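PDB 4I2U: glutaredoxin from Chlorella sorokiniana, which binds glutathione in a thioredoxin-fold pocket and probably uses it as a cofactor for thiol-disulfide exchange in cell redox homeostasis. Local coordinates for residues 52-55 with 56-60; 59-62 with 63-67. All blocks are in the same frame, centred on the assembly; numbering follows the deposited sequence.

Interaction 1 (52-55 with 56-60). With GSH (glutathione), chain B.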
loop_
_atom_site.group_PDB
_atom_site.type_symbol
_atom_site.label_atom_id
_atom_site.label_comp_id
_atom_site.label_asym_id
_atom_site.label_seq_id
_atom_site.Cartn_x
_atom_site.Cartn_y
_atom_site.Cartn_z
ATOM N N ARG A 52 10.879 11.117 -0.706
ATOM C CA ARG A 52 10.126 12.365 -0.619
ATOM C C ARG A 52 10.638 13.229 0.507
ATOM O O ARG A 52 10.754 12.764 1.652
ATOM C CB ARG A 52 8.640 12.091 -0.398
ATOM C CG ARG A 52 7.975 11.517 -1.625
ATOM C CD ARG A 52 6.486 11.553 -1.538
ATOM N NE ARG A 52 5.965 12.915 -1.406
ATOM C CZ ARG A 52 5.146 13.507 -2.275
ATOM N NH1 ARG A 52 4.741 12.893 -3.380
ATOM N NH2 ARG A 52 4.726 14.734 -2.036
ATOM N N ASN A 53 10.891 14.496 0.203
ATOM C CA ASN A 53 11.312 15.427 1.234
ATOM C C ASN A 53 10.259 15.594 2.339
ATOM O O ASN A 53 10.594 15.850 3.509
ATOM C CB ASN A 53 11.626 16.793 0.637
ATOM C CG ASN A 53 12.176 17.720 1.657
ATOM O OD1 ASN A 53 11.503 18.645 2.102
ATOM N ND2 ASN A 53 13.380 17.427 2.116
ATOM N N ASP A 54 8.990 15.477 1.967
ATOM C CA ASP A 54 7.883 15.662 2.897
ATOM C C ASP A 54 7.409 14.332 3.454
ATOM O O ASP A 54 6.270 14.191 3.897
ATOM C CB ASP A 54 6.733 16.393 2.204
ATOM C CG ASP A 54 6.177 15.638 1.015
ATOM O OD1 ASP A 54 6.797 14.660 0.574
ATOM O OD2 ASP A 54 5.109 16.031 0.505
ATOM N N GLY A 55 8.278 13.331 3.463
ATOM C CA GLY A 55 7.888 12.023 3.947
ATOM C C GLY A 55 7.343 12.022 5.368
ATOM O O GLY A 55 6.396 11.276 5.649
ATOM N N ALA A 56 7.921 12.818 6.258
ATOM C CA ALA A 56 7.459 12.831 7.645
ATOM C C ALA A 56 6.048 13.399 7.741
ATOM O O ALA A 56 5.228 12.921 8.543
ATOM C CB ALA A 56 8.416 13.610 8.514
ATOM N N ALA A 57 5.757 14.416 6.939
ATOM C CA ALA A 57 4.411 14.986 6.914
ATOM C C ALA A 57 3.407 13.971 6.385
ATOM O O ALA A 57 2.249 13.919 6.817
ATOM C CB ALA A 57 4.369 16.251 6.074
ATOM N N ILE A 58 3.816 13.192 5.398
ATOM C CA ILE A 58 2.949 12.150 4.875
ATOM C C ILE A 58 2.706 11.080 5.932
ATOM O O ILE A 58 1.576 10.627 6.120
ATOM C CB ILE A 58 3.525 11.555 3.574
ATOM C CG1 ILE A 58 3.437 12.608 2.464
ATOM C CG2 ILE A 58 2.781 10.290 3.170
ATOM C CD1 ILE A 58 4.233 12.282 1.253
ATOM N N GLN A 59 3.744 10.691 6.659
ATOM C CA GLN A 59 3.552 9.744 7.748
ATOM C C GLN A 59 2.619 10.293 8.811
ATOM O O GLN A 59 1.821 9.541 9.362
ATOM C CB GLN A 59 4.872 9.364 8.396
ATOM C CG GLN A 59 5.762 8.519 7.495
ATOM C CD GLN A 59 7.010 8.040 8.215
ATOM O OE1 GLN A 59 8.077 8.647 8.122
ATOM N NE2 GLN A 59 6.878 6.960 8.972
ATOM N N ASP A 60 2.727 11.585 9.109
ATOM C CA ASP A 60 1.824 12.226 10.061
ATOM C C ASP A 60 0.376 12.102 9.608
ATOM O O ASP A 60 -0.503 11.790 10.413
ATOM C CB ASP A 60 2.172 13.710 10.204
ATOM C CG ASP A 60 3.421 13.963 10.996
ATOM O OD1 ASP A 60 3.889 13.048 11.706
ATOM O OD2 ASP A 60 3.902 15.119 10.919
HETATM N N1 GSH B . 4.929 -4.889 12.071
HETATM C CA1 GSH B . 4.994 -3.678 11.239
HETATM C C1 GSH B . 4.551 -4.078 9.856
HETATM O O11 GSH B . 4.236 -5.270 9.670
HETATM O O12 GSH B . 4.474 -3.221 8.939
HETATM C CB1 GSH B . 6.413 -3.121 11.314
HETATM C CG1 GSH B . 6.586 -1.801 10.571
HETATM C CD1 GSH B . 7.732 -0.983 11.140
HETATM O OE1 GSH B . 7.910 -0.867 12.355
HETATM N N2 GSH B . 8.507 -0.360 10.271
HETATM C CA2 GSH B . 9.573 0.553 10.695
HETATM C C2 GSH B . 9.091 1.979 10.824
HETATM O O2 GSH B . 8.040 2.340 10.318
HETATM C CB2 GSH B . 10.751 0.478 9.723
HETATM S SG2 GSH B . 11.615 -1.115 9.817
HETATM N N3 GSH B . 9.837 2.801 11.549
HETATM C CA3 GSH B . 9.388 4.138 11.852
HETATM C C3 GSH B . 9.442 5.102 10.692
HETATM O O31 GSH B . 10.054 4.819 9.642
HETATM O O32 GSH B . 8.834 6.183 10.869
HETATM O O HOH W 1 10.563 14.086 5.915
#

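Interaction 2 (59-62 with 63-67). With GSH (glutathione), chain B.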
loop_
_atom_site.group_PDB
_atom_site.type_symbol
_atom_site.label_atom_id
_atom_site.label_comp_id
_atom_site.label_asym_id
_atom_site.label_seq_id
_atom_site.Cartn_x
_atom_site.Cartn_y
_atom_site.Cartn_z
ATOM N N GLN A 59 3.744 10.691 6.659
ATOM C CA GLN A 59 3.552 9.744 7.748
ATOM C C GLN A 59 2.619 10.293 8.811
ATOM O O GLN A 59 1.821 9.541 9.362
ATOM C CB GLN A 59 4.872 9.364 8.396
ATOM C CG GLN A 59 5.762 8.519 7.495
ATOM C CD GLN A 59 7.010 8.040 8.215
ATOM O OE1 GLN A 59 8.077 8.647 8.122
ATOM N NE2 GLN A 59 6.878 6.960 8.972
ATOM N N ASP A 60 2.727 11.585 9.109
ATOM C CA ASP A 60 1.824 12.226 10.061
ATOM C C ASP A 60 0.376 12.102 9.608
ATOM O O ASP A 60 -0.503 11.790 10.413
ATOM C CB ASP A 60 2.172 13.710 10.204
ATOM C CG ASP A 60 3.421 13.963 10.996
ATOM O OD1 ASP A 60 3.889 13.048 11.706
ATOM O OD2 ASP A 60 3.902 15.119 10.919
ATOM N N TYR A 61 0.101 12.345 8.335
ATOM C CA TYR A 61 -1.260 12.187 7.867
ATOM C C TYR A 61 -1.663 10.725 7.902
ATOM O O TYR A 61 -2.811 10.401 8.211
ATOM C CB TYR A 61 -1.459 12.765 6.472
ATOM C CG TYR A 61 -2.878 12.560 6.005
ATOM C CD1 TYR A 61 -3.955 13.092 6.708
ATOM C CD2 TYR A 61 -3.142 11.789 4.886
ATOM C CE1 TYR A 61 -5.270 12.867 6.277
ATOM C CE2 TYR A 61 -4.441 11.558 4.452
ATOM C CZ TYR A 61 -5.502 12.102 5.151
ATOM O OH TYR A 61 -6.810 11.915 4.723
ATOM N N LEU A 62 -0.763 9.812 7.544
ATOM C CA LEU A 62 -1.088 8.395 7.644
ATOM C C LEU A 62 -1.467 7.981 9.068
ATOM O O LEU A 62 -2.327 7.110 9.259
ATOM C CB LEU A 62 0.052 7.530 7.081
ATOM C CG LEU A 62 0.200 7.625 5.553
ATOM C CD1 LEU A 62 1.548 7.097 5.087
ATOM C CD2 LEU A 62 -0.942 6.867 4.860
ATOM N N LEU A 63 -0.867 8.611 10.074
ATOM C CA LEU A 63 -1.278 8.367 11.453
ATOM C C LEU A 63 -2.744 8.787 11.628
ATOM O O LEU A 63 -3.568 8.062 12.221
ATOM C CB LEU A 63 -0.384 9.151 12.399
ATOM C CG LEU A 63 -0.811 9.212 13.861
ATOM C CD1 LEU A 63 -0.922 7.834 14.492
ATOM C CD2 LEU A 63 0.167 10.079 14.620
ATOM N N GLU A 64 -3.097 9.959 11.107
ATOM C CA GLU A 64 -4.475 10.420 11.197
ATOM C C GLU A 64 -5.438 9.499 10.465
ATOM O O GLU A 64 -6.530 9.191 10.975
ATOM C CB GLU A 64 -4.597 11.844 10.654
ATOM C CG GLU A 64 -3.816 12.884 11.420
ATOM C CD GLU A 64 -4.059 14.252 10.866
ATOM O OE1 GLU A 64 -3.436 14.602 9.855
ATOM O OE2 GLU A 64 -4.905 14.980 11.419
ATOM N N LEU A 65 -5.085 9.051 9.274
ATOM C CA LEU A 65 -6.013 8.281 8.457
ATOM C C LEU A 65 -6.108 6.837 8.899
ATOM O O LEU A 65 -7.188 6.248 8.833
ATOM C CB LEU A 65 -5.577 8.352 6.992
ATOM C CG LEU A 65 -6.489 7.649 5.993
ATOM C CD1 LEU A 65 -7.938 8.129 6.088
ATOM C CD2 LEU A 65 -5.924 7.817 4.578
ATOM N N THR A 66 -4.994 6.260 9.345
ATOM C CA THR A 66 -4.919 4.809 9.561
ATOM C C THR A 66 -4.694 4.372 10.999
ATOM O O THR A 66 -4.917 3.205 11.310
ATOM C CB THR A 66 -3.804 4.132 8.724
ATOM O OG1 THR A 66 -2.517 4.382 9.322
ATOM C CG2 THR A 66 -3.834 4.589 7.257
ATOM N N GLY A 67 -4.237 5.266 11.871
ATOM C CA GLY A 67 -3.976 4.885 13.250
ATOM C C GLY A 67 -2.532 4.626 13.589
ATOM O O GLY A 67 -2.215 4.393 14.746
HETATM N N1 GSH B . 4.929 -4.889 12.071
HETATM C CA1 GSH B . 4.994 -3.678 11.239
HETATM C C1 GSH B . 4.551 -4.078 9.856
HETATM O O11 GSH B . 4.236 -5.270 9.670
HETATM O O12 GSH B . 4.474 -3.221 8.939
HETATM C CB1 GSH B . 6.413 -3.121 11.314
HETATM C CG1 GSH B . 6.586 -1.801 10.571
HETATM C CD1 GSH B . 7.732 -0.983 11.140
HETATM O OE1 GSH B . 7.910 -0.867 12.355
HETATM N N2 GSH B . 8.507 -0.360 10.271
HETATM C CA2 GSH B . 9.573 0.553 10.695
HETATM C C2 GSH B . 9.091 1.979 10.824
HETATM O O2 GSH B . 8.040 2.340 10.318
HETATM C CB2 GSH B . 10.751 0.478 9.723
HETATM S SG2 GSH B . 11.615 -1.115 9.817
HETATM N N3 GSH B . 9.837 2.801 11.549
HETATM C CA3 GSH B . 9.388 4.138 11.852
HETATM C C3 GSH B . 9.442 5.102 10.692
HETATM O O31 GSH B . 10.054 4.819 9.642
HETATM O O32 GSH B . 8.834 6.183 10.869
#

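Interaction 1 (52-55 with 56-60)
Ile58 CD1 lies against an ion pair, 3.2 Å from Arg52 NE and 3.6 Å from Asp54 OD1, the close part of the contact; the Ile58 side chain crosses Arg52 at about a right angle and Asp54 at a slant. The guanidinium takes the carboxylate side-on, Arg52 NE to Asp54 OD1 at 2.8 Å and Arg52 NH2 to Asp54 OD2 at 2.9 Å; each oxygen offers its syn lone pair and lies close to the guanidinium plane. A bend at chi3 (61°) turns the guanidinium edge, NE and NH2, to the carboxylate. Leu7 of helix 3-14 also packs on Arg52 and Ile58. The first helical bonds are Ile58 N to Asp54 O and Gln59 N to Gly55 O. The solvent side is looser: a water receives Ala56 N-H and donates to Asn53 O, and the Ala56 methyl brushes little but backbone. Gln59 extends from a different side of the helix, its NE2 giving a nearly straight 2.8 Å bond to glutathione O32. A type I turn, Arg52 to Gly55, with Asp54 at the N-cap position but its carboxylate spent on arginine, thus leads into the helix whose Gln59, farther on, reaches the glutathione site of this thioredoxin fold.

Interaction 2 (59-62 with 63-67)
The Tyr61 ring has Leu65 over one face and Glu64 at its edge. Leu65 CB stands 4.1 Å above the ring plane, displaced toward the rim, and Leu65 CD2 reaches Tyr61 CE2 at 4.0 Å. At the edge, Glu64 OE1 lies in the ring plane 3.5 Å from Tyr61 CD1, with the carboxylate turned 90° to the ring. Tyr61 has CG anti to its N (chi1 179°), which swings the ring toward the C-terminal end of the helix, slantwise across Leu65, one turn on; its hydroxyl is hydrogen-bonded to Asp9 of helix 3-14. Leu62 and Leu65 meet that helix at Val8 and Ile12 respectively, and both touch Phe75 of strand 73-76.

Along the backbone the helix runs in regular i to i+4 bonds, Leu63 N to Gln59 O, Glu64 N to Asp60 O and Leu65 N to Tyr61 O. At its end Leu62 O accepts twice, from Thr66 N at 2.8 Å and Thr66 OG1 at 2.7 Å, the two donors arriving from opposite faces of the carbonyl plane. Thr66 OG1 sits between its own N and carbonyl carbon and turns back onto Leu62 O, 41° out of the carbonyl plane. Gly67, with positive phi, then leaves the helix, its N still bonded to Leu63 O.

Asp60, on the outer side, forms a salt bridge with Arg69 of the glutathione pocket. The chemistry implies a helix end secured by a doubly gripped carbonyl, while an in-plane carboxylate probably draws on the slightly positive hydrogens of the tyrosine edge.

Interactions 1 and 2 are successive parts of helix 55-66, their centres about 10 Å apart: 52-55 with 56-60 starts the helix, and 59-62 with 63-67 finishes it. Gln59 and Asp60 belong to both. Gln59 links the helix to the pocket: besides glutathione, its NE2 bonds Arg69 O and its OE1 bonds Lys22 NZ, itself a glutathione ligand. Through Arg69 O, the residues just past the helix end are tied back to its middle. Helix 3-14 backs both halves, and glutathione is held farther along by the backbone N atoms of Val71, Gly84 and Asp85.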